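PDB 6TJA: SVS_variant_AS1 from Streptomyces sp. CWA1, which is an engineered ancestral terpene cyclase related to spiroviolene synthase and probably converts a linear isoprenoid diphosphate, most likely geranylgeranyl diphosphate, into a cyclic terpene. Local coordinates for residues L216-I221 and A351-D356; G187-F192 and A212-T217; I272-L277 and S337-S342; E278-V283 and G297-I302. All blocks are in the same frame, centred on the assembly; numbering follows the deposited sequence.

Contact 1: residues L216-I221 and A351-D356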
loop_
_atom_site.group_PDB
_atom_site.type_symbol
_atom_site.label_atom_id
_atom_site.label_comp_id
_atom_site.label_asym_id
_atom_site.label_seq_id
_atom_site.Cartn_x
_atom_site.Cartn_y
_atom_site.Cartn_z
ATOM N N LEU A 216 -3.514 -17.871 1.629
ATOM C CA LEU A 216 -4.177 -18.281 2.905
ATOM C C LEU A 216 -4.585 -17.011 3.636
ATOM O O LEU A 216 -5.644 -16.999 4.228
ATOM C CB LEU A 216 -3.210 -19.112 3.772
ATOM C CG LEU A 216 -3.036 -20.562 3.339
ATOM C CD1 LEU A 216 -1.880 -21.224 4.095
ATOM C CD2 LEU A 216 -4.320 -21.361 3.553
ATOM N N THR A 217 -3.769 -15.963 3.557
ATOM C CA THR A 217 -4.034 -14.690 4.257
ATOM C C THR A 217 -5.263 -14.025 3.604
ATOM O O THR A 217 -6.214 -13.610 4.331
ATOM C CB THR A 217 -2.786 -13.800 4.275
ATOM O OG1 THR A 217 -1.700 -14.457 4.944
ATOM C CG2 THR A 217 -3.075 -12.489 4.973
ATOM N N GLU A 218 -5.257 -13.927 2.275
ATOM C CA GLU A 218 -6.395 -13.347 1.529
ATOM C C GLU A 218 -7.666 -14.141 1.864
ATOM O O GLU A 218 -8.694 -13.515 2.122
ATOM C CB GLU A 218 -6.039 -13.285 0.055
ATOM C CG GLU A 218 -5.083 -12.156 -0.284
ATOM C CD GLU A 218 -5.161 -11.715 -1.732
ATOM O OE1 GLU A 218 -5.804 -12.447 -2.524
ATOM O OE2 GLU A 218 -4.581 -10.649 -2.081
ATOM N N MET A 219 -7.582 -15.466 1.951
ATOM C CA MET A 219 -8.779 -16.302 2.162
ATOM C C MET A 219 -9.297 -16.032 3.563
ATOM O O MET A 219 -10.543 -15.874 3.734
ATOM C CB MET A 219 -8.470 -17.784 1.941
ATOM C CG MET A 219 -8.417 -18.064 0.448
ATOM S SD MET A 219 -8.456 -19.754 -0.080
ATOM C CE MET A 219 -6.709 -20.142 0.061
ATOM N N ALA A 220 -8.387 -15.959 4.529
ATOM C CA ALA A 220 -8.769 -15.677 5.919
ATOM C C ALA A 220 -9.517 -14.348 5.929
ATOM O O ALA A 220 -10.571 -14.247 6.599
ATOM C CB ALA A 220 -7.554 -15.660 6.799
ATOM N N ILE A 221 -8.973 -13.354 5.216
ATOM C CA ILE A 221 -9.510 -11.965 5.173
ATOM C C ILE A 221 -10.884 -11.981 4.507
ATOM O O ILE A 221 -11.784 -11.332 5.034
ATOM C CB ILE A 221 -8.515 -11.020 4.490
ATOM C CG1 ILE A 221 -7.312 -10.793 5.395
ATOM C CG2 ILE A 221 -9.150 -9.695 4.087
ATOM C CD1 ILE A 221 -6.174 -10.096 4.688
ATOM N N ALA A 351 -9.448 -16.575 -8.491
ATOM C CA ALA A 351 -9.301 -17.940 -9.043
ATOM C C ALA A 351 -7.897 -18.472 -8.747
ATOM O O ALA A 351 -7.745 -19.704 -8.507
ATOM C CB ALA A 351 -9.588 -17.923 -10.518
ATOM N N TRP A 352 -6.898 -17.592 -8.692
ATOM C CA TRP A 352 -5.505 -18.030 -8.415
ATOM C C TRP A 352 -5.392 -18.650 -7.014
ATOM O O TRP A 352 -4.406 -19.376 -6.772
ATOM C CB TRP A 352 -4.508 -16.885 -8.624
ATOM C CG TRP A 352 -4.613 -15.770 -7.633
ATOM C CD1 TRP A 352 -5.437 -14.680 -7.687
ATOM C CD2 TRP A 352 -3.842 -15.638 -6.432
ATOM N NE1 TRP A 352 -5.224 -13.880 -6.606
ATOM C CE2 TRP A 352 -4.252 -14.447 -5.819
ATOM C CE3 TRP A 352 -2.861 -16.415 -5.822
ATOM C CZ2 TRP A 352 -3.716 -14.028 -4.607
ATOM C CZ3 TRP A 352 -2.301 -15.977 -4.644
ATOM C CH2 TRP A 352 -2.736 -14.811 -4.042
ATOM N N TRP A 353 -6.358 -18.459 -6.109
ATOM C CA TRP A 353 -6.290 -19.182 -4.805
ATOM C C TRP A 353 -6.327 -20.706 -4.989
ATOM O O TRP A 353 -5.919 -21.401 -4.064
ATOM C CB TRP A 353 -7.395 -18.769 -3.855
ATOM C CG TRP A 353 -7.380 -17.338 -3.452
ATOM C CD1 TRP A 353 -6.356 -16.445 -3.519
ATOM C CD2 TRP A 353 -8.509 -16.627 -2.925
ATOM N NE1 TRP A 353 -6.778 -15.216 -3.074
ATOM C CE2 TRP A 353 -8.086 -15.301 -2.690
ATOM C CE3 TRP A 353 -9.823 -16.998 -2.610
ATOM C CZ2 TRP A 353 -8.940 -14.336 -2.148
ATOM C CZ3 TRP A 353 -10.673 -16.036 -2.114
ATOM C CH2 TRP A 353 -10.228 -14.729 -1.879
ATOM N N TRP A 354 -6.853 -21.196 -6.112
ATOM C CA TRP A 354 -7.056 -22.639 -6.415
ATOM C C TRP A 354 -5.981 -23.182 -7.363
ATOM O O TRP A 354 -6.139 -24.342 -7.747
ATOM C CB TRP A 354 -8.441 -22.851 -7.046
ATOM C CG TRP A 354 -9.574 -22.824 -6.077
ATOM C CD1 TRP A 354 -10.105 -23.894 -5.402
ATOM C CD2 TRP A 354 -10.314 -21.665 -5.649
ATOM N NE1 TRP A 354 -11.132 -23.485 -4.587
ATOM C CE2 TRP A 354 -11.292 -22.125 -4.725
ATOM C CE3 TRP A 354 -10.246 -20.296 -5.948
ATOM C CZ2 TRP A 354 -12.200 -21.251 -4.133
ATOM C CZ3 TRP A 354 -11.134 -19.434 -5.350
ATOM C CH2 TRP A 354 -12.102 -19.908 -4.457
ATOM N N ASP A 355 -5.006 -22.361 -7.785
ATOM C CA ASP A 355 -3.959 -22.714 -8.779
ATOM C C ASP A 355 -2.703 -23.179 -8.029
ATOM O O ASP A 355 -1.876 -22.336 -7.714
ATOM C CB ASP A 355 -3.711 -21.510 -9.688
ATOM C CG ASP A 355 -2.707 -21.741 -10.798
ATOM O OD1 ASP A 355 -1.999 -22.755 -10.723
ATOM O OD2 ASP A 355 -2.662 -20.897 -11.743
ATOM N N ASP A 356 -2.559 -24.469 -7.751
ATOM C CA ASP A 356 -1.461 -25.005 -6.893
ATOM C C ASP A 356 -0.087 -24.855 -7.561
ATOM O O ASP A 356 0.926 -24.703 -6.829
ATOM C CB ASP A 356 -1.753 -26.443 -6.466
ATOM C CG ASP A 356 -2.794 -26.492 -5.350
ATOM O OD1 ASP A 356 -2.646 -25.697 -4.353
ATOM O OD2 ASP A 356 -3.766 -27.282 -5.495
#
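The indole of Trp353 meets helix 211-231 in two ways: Met219 lies on one face and the carboxylate of Glu218 stands at its edge. Met219 CG sits over the six-membered ring, displaced toward the rim, 3.8 Å from the ring centroid as a CH-pi contact. The sulfur follows obliquely, with SD 4.8 Å from the same centroid, which makes this a Met-aromatic pair as well. At the edge, Trp353 NE1 donates to Glu218 OE1 over 3.0 Å with an N-H...O angle of 155°. The oxygen lies practically in the indole plane and receives the proton on its anti lone pair, while the carboxylate stands nearly upright to the ring, the planes 80° apart. Trp352 adds to this aromatic cluster: Trp353 CD1 rests over the centre of the Trp352 ring, and Trp352 CZ2 lies 3.3 Å from Glu218 OE1. Trp353 CG is anti to its carbonyl carbon (chi1 -62°), a setting that sends the indole out from the 3-10 turn toward the helix. Tryptophan suits this place because it offers a broad apolar face and one N-H together. A phenylalanine here would probably leave Glu218 OE1 without that N-H and shrink the surface on which Met219 lies. The other oxygen, Glu218 OE2, makes a salt bridge with Arg112 of the second subunit, and Ser118 of that subunit bonds to the backbone of Trp352. The buried carboxylate is thus likely to stay ionised, tying the C-terminal turn, the helix and the dimer partner to one charge.

Contact 2: residues G187-F192 and A212-T217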
loop_
_atom_site.group_PDB
_atom_site.type_symbol
_atom_site.label_atom_id
_atom_site.label_comp_id
_atom_site.label_asym_id
_atom_site.label_seq_id
_atom_site.Cartn_x
_atom_site.Cartn_y
_atom_site.Cartn_z
ATOM N N GLY A 187 -11.011 -4.094 6.402
ATOM C CA GLY A 187 -9.977 -3.895 7.445
ATOM C C GLY A 187 -9.215 -5.153 7.894
ATOM O O GLY A 187 -8.474 -5.079 8.935
ATOM N N GLY A 188 -9.315 -6.239 7.123
ATOM C CA GLY A 188 -8.712 -7.543 7.421
ATOM C C GLY A 188 -7.210 -7.542 7.183
ATOM O O GLY A 188 -6.533 -8.299 7.873
ATOM N N GLU A 189 -6.706 -6.776 6.209
ATOM C CA GLU A 189 -5.254 -6.761 5.909
ATOM C C GLU A 189 -4.491 -6.288 7.134
ATOM O O GLU A 189 -3.629 -7.015 7.606
ATOM C CB GLU A 189 -4.904 -5.943 4.670
ATOM C CG GLU A 189 -5.257 -6.671 3.392
ATOM C CD GLU A 189 -4.351 -7.813 2.960
ATOM O OE1 GLU A 189 -3.393 -8.141 3.672
ATOM O OE2 GLU A 189 -4.610 -8.363 1.878
ATOM N N PRO A 190 -4.723 -5.055 7.638
ATOM C CA PRO A 190 -4.001 -4.560 8.808
ATOM C C PRO A 190 -4.362 -5.300 10.104
ATOM O O PRO A 190 -3.524 -5.335 10.959
ATOM C CB PRO A 190 -4.400 -3.081 8.798
ATOM C CG PRO A 190 -5.789 -3.090 8.235
ATOM C CD PRO A 190 -5.662 -4.061 7.100
ATOM N N THR A 191 -5.568 -5.872 10.224
ATOM C CA THR A 191 -5.954 -6.720 11.382
ATOM C C THR A 191 -5.035 -7.959 11.464
ATOM O O THR A 191 -4.430 -8.225 12.543
ATOM C CB THR A 191 -7.439 -7.115 11.349
ATOM O OG1 THR A 191 -8.205 -5.924 11.337
ATOM C CG2 THR A 191 -7.873 -7.926 12.549
ATOM N N PHE A 192 -4.922 -8.699 10.367
ATOM C CA PHE A 192 -4.157 -9.961 10.281
ATOM C C PHE A 192 -2.653 -9.654 10.338
ATOM O O PHE A 192 -1.871 -10.472 10.902
ATOM C CB PHE A 192 -4.664 -10.757 9.076
ATOM C CG PHE A 192 -5.944 -11.504 9.363
ATOM C CD1 PHE A 192 -5.944 -12.612 10.190
ATOM C CD2 PHE A 192 -7.158 -11.071 8.882
ATOM C CE1 PHE A 192 -7.110 -13.310 10.469
ATOM C CE2 PHE A 192 -8.330 -11.762 9.164
ATOM C CZ PHE A 192 -8.301 -12.889 9.948
ATOM N N ALA A 212 1.489 -19.153 -1.515
ATOM C CA ALA A 212 0.572 -20.039 -0.769
ATOM C C ALA A 212 0.095 -19.356 0.508
ATOM O O ALA A 212 -1.071 -19.437 0.807
ATOM C CB ALA A 212 1.246 -21.343 -0.478
ATOM N N VAL A 213 1.000 -18.682 1.207
ATOM C CA VAL A 213 0.740 -17.991 2.494
ATOM C C VAL A 213 -0.021 -16.689 2.219
ATOM O O VAL A 213 -0.914 -16.330 3.003
ATOM C CB VAL A 213 2.060 -17.719 3.229
ATOM C CG1 VAL A 213 1.843 -16.856 4.461
ATOM C CG2 VAL A 213 2.734 -19.020 3.596
ATOM N N ARG A 214 0.353 -15.978 1.161
ATOM C CA ARG A 214 -0.412 -14.808 0.696
ATOM C C ARG A 214 -1.865 -15.238 0.440
ATOM O O ARG A 214 -2.812 -14.525 0.869
ATOM C CB ARG A 214 0.317 -14.260 -0.532
ATOM C CG ARG A 214 -0.158 -12.889 -0.958
ATOM C CD ARG A 214 0.180 -11.860 0.111
ATOM N NE ARG A 214 -0.919 -10.974 0.047
ATOM C CZ ARG A 214 -1.562 -10.464 1.061
ATOM N NH1 ARG A 214 -1.173 -10.704 2.300
ATOM N NH2 ARG A 214 -2.571 -9.655 0.790
ATOM N N ALA A 215 -2.081 -16.344 -0.263
ATOM C CA ALA A 215 -3.449 -16.819 -0.593
ATOM C C ALA A 215 -4.188 -17.237 0.683
ATOM O O ALA A 215 -5.388 -16.944 0.803
ATOM C CB ALA A 215 -3.415 -17.929 -1.591
ATOM N N LEU A 216 -3.514 -17.871 1.629
ATOM C CA LEU A 216 -4.177 -18.281 2.905
ATOM C C LEU A 216 -4.585 -17.011 3.636
ATOM O O LEU A 216 -5.644 -16.999 4.228
ATOM C CB LEU A 216 -3.210 -19.112 3.772
ATOM C CG LEU A 216 -3.036 -20.562 3.339
ATOM C CD1 LEU A 216 -1.880 -21.224 4.095
ATOM C CD2 LEU A 216 -4.320 -21.361 3.553
ATOM N N THR A 217 -3.769 -15.963 3.557
ATOM C CA THR A 217 -4.034 -14.690 4.257
ATOM C C THR A 217 -5.263 -14.025 3.604
ATOM O O THR A 217 -6.214 -13.610 4.331
ATOM C CB THR A 217 -2.786 -13.800 4.275
ATOM O OG1 THR A 217 -1.700 -14.457 4.944
ATOM C CG2 THR A 217 -3.075 -12.489 4.973
#
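Glu189 and Arg214 reach for each other from opposite directions and join in a salt bridge that is the close part of this contact. Arg214 NH2 donates to Glu189 OE2 over 2.6 Å, at an N-H...O angle of 142°. OE2 lies near the guanidinium plane and is met on its syn side, and the two flat groups are nearly coplanar. The grip is one-pronged: Glu189 OE1 stays 3.4 Å from Arg214 NH2. Neither residue points straight across from its backbone; Glu189 bends at chi2 (-75°), swinging its carboxylate toward helix 211-231, and long flexible side chains suit such a span. The short helix 188-192 follows helix 175-185 after a break at Gly187, whose positive phi favours glycine; this is consistent with the broken helix G of class I terpene cyclases, and helix 211-231 with helix H. Away from the ion pair the segments stand farther apart. Phe192 CB comes no nearer than 4.7 Å to Thr217 CG2; its ring meets Phe63 and Leu298. Thr217 turns its hydroxyl back to its own helix, OG1 giving a 2.8 Å bond to Val213 O, and Tyr294 is a further partner. Arg214 is the partly exposed member; Arg147 of the second subunit brings a like charge close to it, which pairing with Glu189 may ease. With a leucine in place of Arg214, the buried carboxylate of Glu189 would probably lose its partner on this helix and become freer to turn.

Contact 3: residues I272-L277 and S337-S342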
loop_
_atom_site.group_PDB
_atom_site.type_symbol
_atom_site.label_atom_id
_atom_site.label_comp_id
_atom_site.label_asym_id
_atom_site.label_seq_id
_atom_site.Cartn_x
_atom_site.Cartn_y
_atom_site.Cartn_z
ATOM N N ILE A 272 -14.932 -20.737 -0.120
ATOM C CA ILE A 272 -13.628 -20.065 0.142
ATOM C C ILE A 272 -13.027 -20.643 1.433
ATOM O O ILE A 272 -11.816 -20.913 1.441
ATOM C CB ILE A 272 -13.771 -18.535 0.198
ATOM C CG1 ILE A 272 -14.246 -17.963 -1.133
ATOM C CG2 ILE A 272 -12.466 -17.891 0.619
ATOM C CD1 ILE A 272 -14.694 -16.512 -1.049
ATOM N N LEU A 273 -13.826 -20.879 2.474
ATOM C CA LEU A 273 -13.284 -21.467 3.729
ATOM C C LEU A 273 -12.769 -22.890 3.470
ATOM O O LEU A 273 -11.709 -23.206 3.964
ATOM C CB LEU A 273 -14.337 -21.454 4.833
ATOM C CG LEU A 273 -13.825 -21.951 6.178
ATOM C CD1 LEU A 273 -12.539 -21.234 6.574
ATOM C CD2 LEU A 273 -14.891 -21.749 7.223
ATOM N N LEU A 274 -13.459 -23.692 2.667
ATOM C CA LEU A 274 -12.989 -25.054 2.280
ATOM C C LEU A 274 -11.645 -24.991 1.538
ATOM O O LEU A 274 -10.763 -25.820 1.818
ATOM C CB LEU A 274 -14.046 -25.729 1.404
ATOM C CG LEU A 274 -14.715 -26.957 2.020
ATOM C CD1 LEU A 274 -15.169 -26.714 3.455
ATOM C CD2 LEU A 274 -15.893 -27.375 1.165
ATOM N N ARG A 275 -11.485 -24.069 0.595
ATOM C CA ARG A 275 -10.185 -23.946 -0.077
ATOM C C ARG A 275 -9.139 -23.507 0.963
ATOM O O ARG A 275 -8.060 -24.066 0.955
ATOM C CB ARG A 275 -10.278 -23.027 -1.289
ATOM C CG ARG A 275 -8.931 -22.819 -1.957
ATOM C CD ARG A 275 -8.233 -24.100 -2.356
ATOM N NE ARG A 275 -6.948 -23.777 -2.952
ATOM C CZ ARG A 275 -5.920 -24.609 -3.036
ATOM N NH1 ARG A 275 -6.003 -25.841 -2.581
ATOM N NH2 ARG A 275 -4.793 -24.199 -3.559
ATOM N N PHE A 276 -9.476 -22.625 1.872
ATOM C CA PHE A 276 -8.536 -22.224 2.890
ATOM C C PHE A 276 -8.087 -23.428 3.740
ATOM O O PHE A 276 -6.955 -23.582 3.988
ATOM C CB PHE A 276 -9.088 -21.093 3.751
ATOM C CG PHE A 276 -8.332 -20.876 5.024
ATOM C CD1 PHE A 276 -8.543 -21.674 6.095
ATOM C CD2 PHE A 276 -7.421 -19.860 5.136
ATOM C CE1 PHE A 276 -7.837 -21.514 7.229
ATOM C CE2 PHE A 276 -6.728 -19.676 6.280
ATOM C CZ PHE A 276 -6.936 -20.514 7.330
ATOM N N LEU A 277 -9.007 -24.274 4.147
ATOM C CA LEU A 277 -8.683 -25.429 4.936
ATOM C C LEU A 277 -7.819 -26.408 4.162
ATOM O O LEU A 277 -6.896 -26.963 4.693
ATOM C CB LEU A 277 -9.936 -26.109 5.462
ATOM C CG LEU A 277 -10.807 -25.285 6.374
ATOM C CD1 LEU A 277 -12.167 -25.877 6.485
ATOM C CD2 LEU A 277 -10.192 -25.033 7.714
ATOM N N SER A 337 -22.212 -25.465 3.059
ATOM C CA SER A 337 -23.437 -25.403 2.223
ATOM C C SER A 337 -23.074 -25.685 0.757
ATOM O O SER A 337 -23.960 -25.899 -0.051
ATOM C CB SER A 337 -24.095 -24.074 2.394
ATOM O OG SER A 337 -23.172 -23.029 2.105
ATOM N N ASP A 338 -21.786 -25.695 0.436
ATOM C CA ASP A 338 -21.290 -25.935 -0.936
ATOM C C ASP A 338 -19.887 -26.517 -0.789
ATOM O O ASP A 338 -19.098 -25.910 -0.043
ATOM C CB ASP A 338 -21.339 -24.631 -1.746
ATOM C CG ASP A 338 -20.786 -24.728 -3.159
ATOM O OD1 ASP A 338 -20.728 -25.846 -3.678
ATOM O OD2 ASP A 338 -20.403 -23.683 -3.724
ATOM N N SER A 339 -19.591 -27.591 -1.481
ATOM C CA SER A 339 -18.317 -28.236 -1.366
ATOM C C SER A 339 -17.474 -28.221 -2.600
ATOM O O SER A 339 -16.504 -28.896 -2.641
ATOM C CB SER A 339 -18.530 -29.682 -0.976
ATOM O OG SER A 339 -18.612 -29.800 0.403
ATOM N N SER A 340 -17.831 -27.454 -3.604
ATOM C CA SER A 340 -17.029 -27.419 -4.806
ATOM C C SER A 340 -15.625 -26.981 -4.538
ATOM O O SER A 340 -15.405 -26.043 -3.855
ATOM C CB SER A 340 -17.625 -26.505 -5.828
ATOM O OG SER A 340 -18.969 -26.798 -5.968
ATOM N N PRO A 341 -14.679 -27.680 -5.120
ATOM C CA PRO A 341 -13.250 -27.471 -5.015
ATOM C C PRO A 341 -12.640 -26.612 -6.130
ATOM O O PRO A 341 -11.462 -26.624 -6.300
ATOM C CB PRO A 341 -12.731 -28.884 -5.118
ATOM C CG PRO A 341 -13.655 -29.503 -6.071
ATOM C CD PRO A 341 -14.988 -28.924 -5.818
ATOM N N SER A 342 -13.434 -25.911 -6.892
ATOM C CA SER A 342 -12.860 -25.091 -7.919
ATOM C C SER A 342 -13.091 -23.621 -7.640
ATOM O O SER A 342 -13.858 -23.290 -6.776
ATOM C CB SER A 342 -13.450 -25.482 -9.252
ATOM O OG SER A 342 -14.806 -25.710 -9.161
#
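Leu274 faces the loop 337-342, its CB directed at it, whereas the CB of Ser339 starts out away from the helix, and that residue offers mainly its backbone. The result is a methyl group laid against the backbone rather than two side chains interlocked. Leu274 CD2 lies 3.6 Å from Ser339 CA, and the same methyl carbon is 3.7 Å from Asp338 O. Ser339 CB and OG still touch this methyl, OG at 3.7 Å from Leu274 CD2. A chi1 of -114°, well away from a staggered value, puts this branch of the leucine against the loop. Asp338 is aimed neither at the helix nor away from it, and shapes its own chain: Ser340 N makes a weak bond to Asp338 OD1, the pattern of an Asx turn, and Ser340 OG donates to Asp338 OD1 over 3.0 Å. The other oxygen, Asp338 OD2, forms a salt bridge with Arg271, about one turn before Leu274. Arg271 also holds Ser342 O, and Ser337 OG bonds to Asp270. Small polar serines suit an exposed loop lying beside a helix. No hydrogen bond joins the two segments themselves. The chemistry is therefore divided: Leu274 contributes dispersion and shields a little apolar surface, whereas the polar links to Arg271 and Asp270 probably do more to fix where the loop lies.

Contact 4: residues E278-V283 and G297-I302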
loop_
_atom_site.group_PDB
_atom_site.type_symbol
_atom_site.label_atom_id
_atom_site.label_comp_id
_atom_site.label_asym_id
_atom_site.label_seq_id
_atom_site.Cartn_x
_atom_site.Cartn_y
_atom_site.Cartn_z
ATOM N N GLU A 278 -8.158 -26.595 2.904
ATOM C CA GLU A 278 -7.411 -27.469 2.045
ATOM C C GLU A 278 -5.987 -26.956 1.858
ATOM O O GLU A 278 -5.073 -27.672 2.109
ATOM C CB GLU A 278 -8.151 -27.735 0.737
ATOM C CG GLU A 278 -7.329 -28.417 -0.318
ATOM C CD GLU A 278 -8.032 -28.578 -1.655
ATOM O OE1 GLU A 278 -8.345 -27.605 -2.332
ATOM O OE2 GLU A 278 -8.262 -29.706 -2.056
ATOM N N LEU A 279 -5.806 -25.701 1.486
ATOM C CA LEU A 279 -4.421 -25.164 1.314
ATOM C C LEU A 279 -3.675 -25.184 2.660
ATOM O O LEU A 279 -2.462 -25.433 2.693
ATOM C CB LEU A 279 -4.510 -23.757 0.733
ATOM C CG LEU A 279 -3.167 -23.102 0.419
ATOM C CD1 LEU A 279 -2.254 -24.027 -0.377
ATOM C CD2 LEU A 279 -3.378 -21.820 -0.337
ATOM N N HIS A 280 -4.367 -24.913 3.756
ATOM C CA HIS A 280 -3.736 -24.851 5.096
ATOM C C HIS A 280 -3.107 -26.218 5.394
ATOM O O HIS A 280 -1.950 -26.261 5.840
ATOM C CB HIS A 280 -4.738 -24.410 6.176
ATOM C CG HIS A 280 -4.169 -24.559 7.546
ATOM N ND1 HIS A 280 -4.154 -25.773 8.205
ATOM C CD2 HIS A 280 -3.494 -23.687 8.325
ATOM C CE1 HIS A 280 -3.552 -25.615 9.370
ATOM N NE2 HIS A 280 -3.109 -24.351 9.451
ATOM N N ASP A 281 -3.832 -27.296 5.110
ATOM C CA ASP A 281 -3.414 -28.686 5.438
ATOM C C ASP A 281 -2.194 -29.067 4.591
ATOM O O ASP A 281 -1.389 -29.858 5.069
ATOM C CB ASP A 281 -4.615 -29.638 5.349
ATOM C CG ASP A 281 -5.532 -29.568 6.569
ATOM O OD1 ASP A 281 -5.271 -28.735 7.461
ATOM O OD2 ASP A 281 -6.512 -30.336 6.623
ATOM N N ARG A 282 -2.020 -28.479 3.406
ATOM C CA ARG A 282 -0.868 -28.778 2.511
ATOM C C ARG A 282 0.361 -27.995 2.989
ATOM O O ARG A 282 1.479 -28.510 2.917
ATOM C CB ARG A 282 -1.300 -28.490 1.074
ATOM C CG ARG A 282 -0.179 -28.507 0.053
ATOM C CD ARG A 282 -0.709 -28.517 -1.382
ATOM N NE ARG A 282 -0.923 -27.221 -2.028
ATOM C CZ ARG A 282 0.012 -26.275 -2.234
ATOM N NH1 ARG A 282 1.252 -26.403 -1.783
ATOM N NH2 ARG A 282 -0.309 -25.168 -2.881
ATOM N N VAL A 283 0.167 -26.800 3.526
ATOM C CA VAL A 283 1.270 -25.859 3.880
ATOM C C VAL A 283 1.748 -26.126 5.311
ATOM O O VAL A 283 2.944 -25.941 5.577
ATOM C CB VAL A 283 0.779 -24.408 3.721
ATOM C CG1 VAL A 283 1.705 -23.405 4.354
ATOM C CG2 VAL A 283 0.554 -24.077 2.263
ATOM N N GLY A 297 -2.860 -18.225 13.891
ATOM C CA GLY A 297 -3.493 -16.902 14.031
ATOM C C GLY A 297 -4.585 -16.673 12.994
ATOM O O GLY A 297 -5.686 -16.213 13.358
ATOM N N LEU A 298 -4.306 -16.967 11.729
ATOM C CA LEU A 298 -5.347 -16.848 10.670
ATOM C C LEU A 298 -6.571 -17.673 11.102
ATOM O O LEU A 298 -7.700 -17.158 11.029
ATOM C CB LEU A 298 -4.803 -17.344 9.334
ATOM C CG LEU A 298 -3.609 -16.605 8.734
ATOM C CD1 LEU A 298 -3.195 -17.292 7.441
ATOM C CD2 LEU A 298 -3.914 -15.122 8.471
ATOM N N ARG A 299 -6.353 -18.910 11.553
ATOM C CA ARG A 299 -7.454 -19.818 11.942
ATOM C C ARG A 299 -8.198 -19.195 13.127
ATOM O O ARG A 299 -9.438 -19.069 13.032
ATOM C CB ARG A 299 -6.909 -21.218 12.230
ATOM C CG ARG A 299 -6.318 -21.914 11.015
ATOM C CD ARG A 299 -5.620 -23.214 11.379
ATOM N NE ARG A 299 -6.607 -24.187 11.804
ATOM C CZ ARG A 299 -7.181 -25.119 11.036
ATOM N NH1 ARG A 299 -6.881 -25.220 9.756
ATOM N NH2 ARG A 299 -8.089 -25.925 11.557
ATOM N N HIS A 300 -7.465 -18.791 14.177
ATOM C CA HIS A 300 -8.023 -18.166 15.407
ATOM C C HIS A 300 -8.801 -16.909 15.028
ATOM O O HIS A 300 -9.847 -16.669 15.636
ATOM C CB HIS A 300 -6.904 -17.815 16.417
ATOM C CG HIS A 300 -6.470 -18.955 17.265
ATOM N ND1 HIS A 300 -7.379 -19.814 17.848
ATOM C CD2 HIS A 300 -5.249 -19.353 17.683
ATOM C CE1 HIS A 300 -6.745 -20.693 18.605
ATOM N NE2 HIS A 300 -5.436 -20.449 18.496
ATOM N N GLY A 301 -8.245 -16.111 14.109
ATOM C CA GLY A 301 -8.850 -14.870 13.580
ATOM C C GLY A 301 -10.180 -15.136 12.891
ATOM O O GLY A 301 -11.119 -14.493 13.267
ATOM N N ILE A 302 -10.251 -16.072 11.930
ATOM C CA ILE A 302 -11.496 -16.389 11.175
ATOM C C ILE A 302 -12.587 -16.735 12.194
ATOM O O ILE A 302 -13.635 -16.097 12.182
ATOM C CB ILE A 302 -11.301 -17.530 10.166
ATOM C CG1 ILE A 302 -10.337 -17.160 9.039
ATOM C CG2 ILE A 302 -12.644 -17.998 9.612
ATOM C CD1 ILE A 302 -9.905 -18.343 8.196
#
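Arg299 lies across one face of the His280 imidazole, and the apolar part of the contact comes from its methylene chain. Arg299 CD is 3.8 Å from the ring centroid, a CH-pi contact. Beyond it the chain bends at chi3 (69°), which brings NH1 over the same face toward its rim, with the guanidinium tilted 47° to the ring. The hydrogen bonding runs at the edge of the imidazole. His280 ND1 donates in the ring plane to Asp281 OD1 over 3.3 Å, nearly straight at 169°, and this probably holds the rotation of the ring. Charge adds a third element: Asp281 OD1 stands 4.5 Å from Arg299 NH1, well out of the guanidinium plane so that no N-H points at it, yet the attraction probably favours the arginine's place. The firmer charge partner of Arg299 is Glu18, which forms a salt bridge with its NE. A histidine suits the spot because it presents a flat face and a polar edge at once. In the fold, helices 258-283 and 289-309 meet here near the C-terminal end of the former, with His280 resting also on Leu295, Arg299 on Phe276, and Leu279 turned toward helix 211-231.

Along the chain contact 2 comes first, and contact 4 lies nested within contact 3, which lies within the loop closed by contact 1. Two helices are shared: 211-231 serves contacts 1 and 2, centres about 9 Å apart, while 258-283 serves contacts 3 and 4, about 13 Å between centres, with 289-309 its partner in contact 4. Contacts 2 and 3 are the most distant pair, about 17 Å between centres. The C-terminal residues cross between these groups: Asp356 OD1 pairs with Arg275 NH2 at 2.7 Å and with Arg282 NH2 at 2.8 Å. Leu216, common to contacts 1 and 2, packs against Phe276, Leu279 and His280. The tail thus overlies the helical fold.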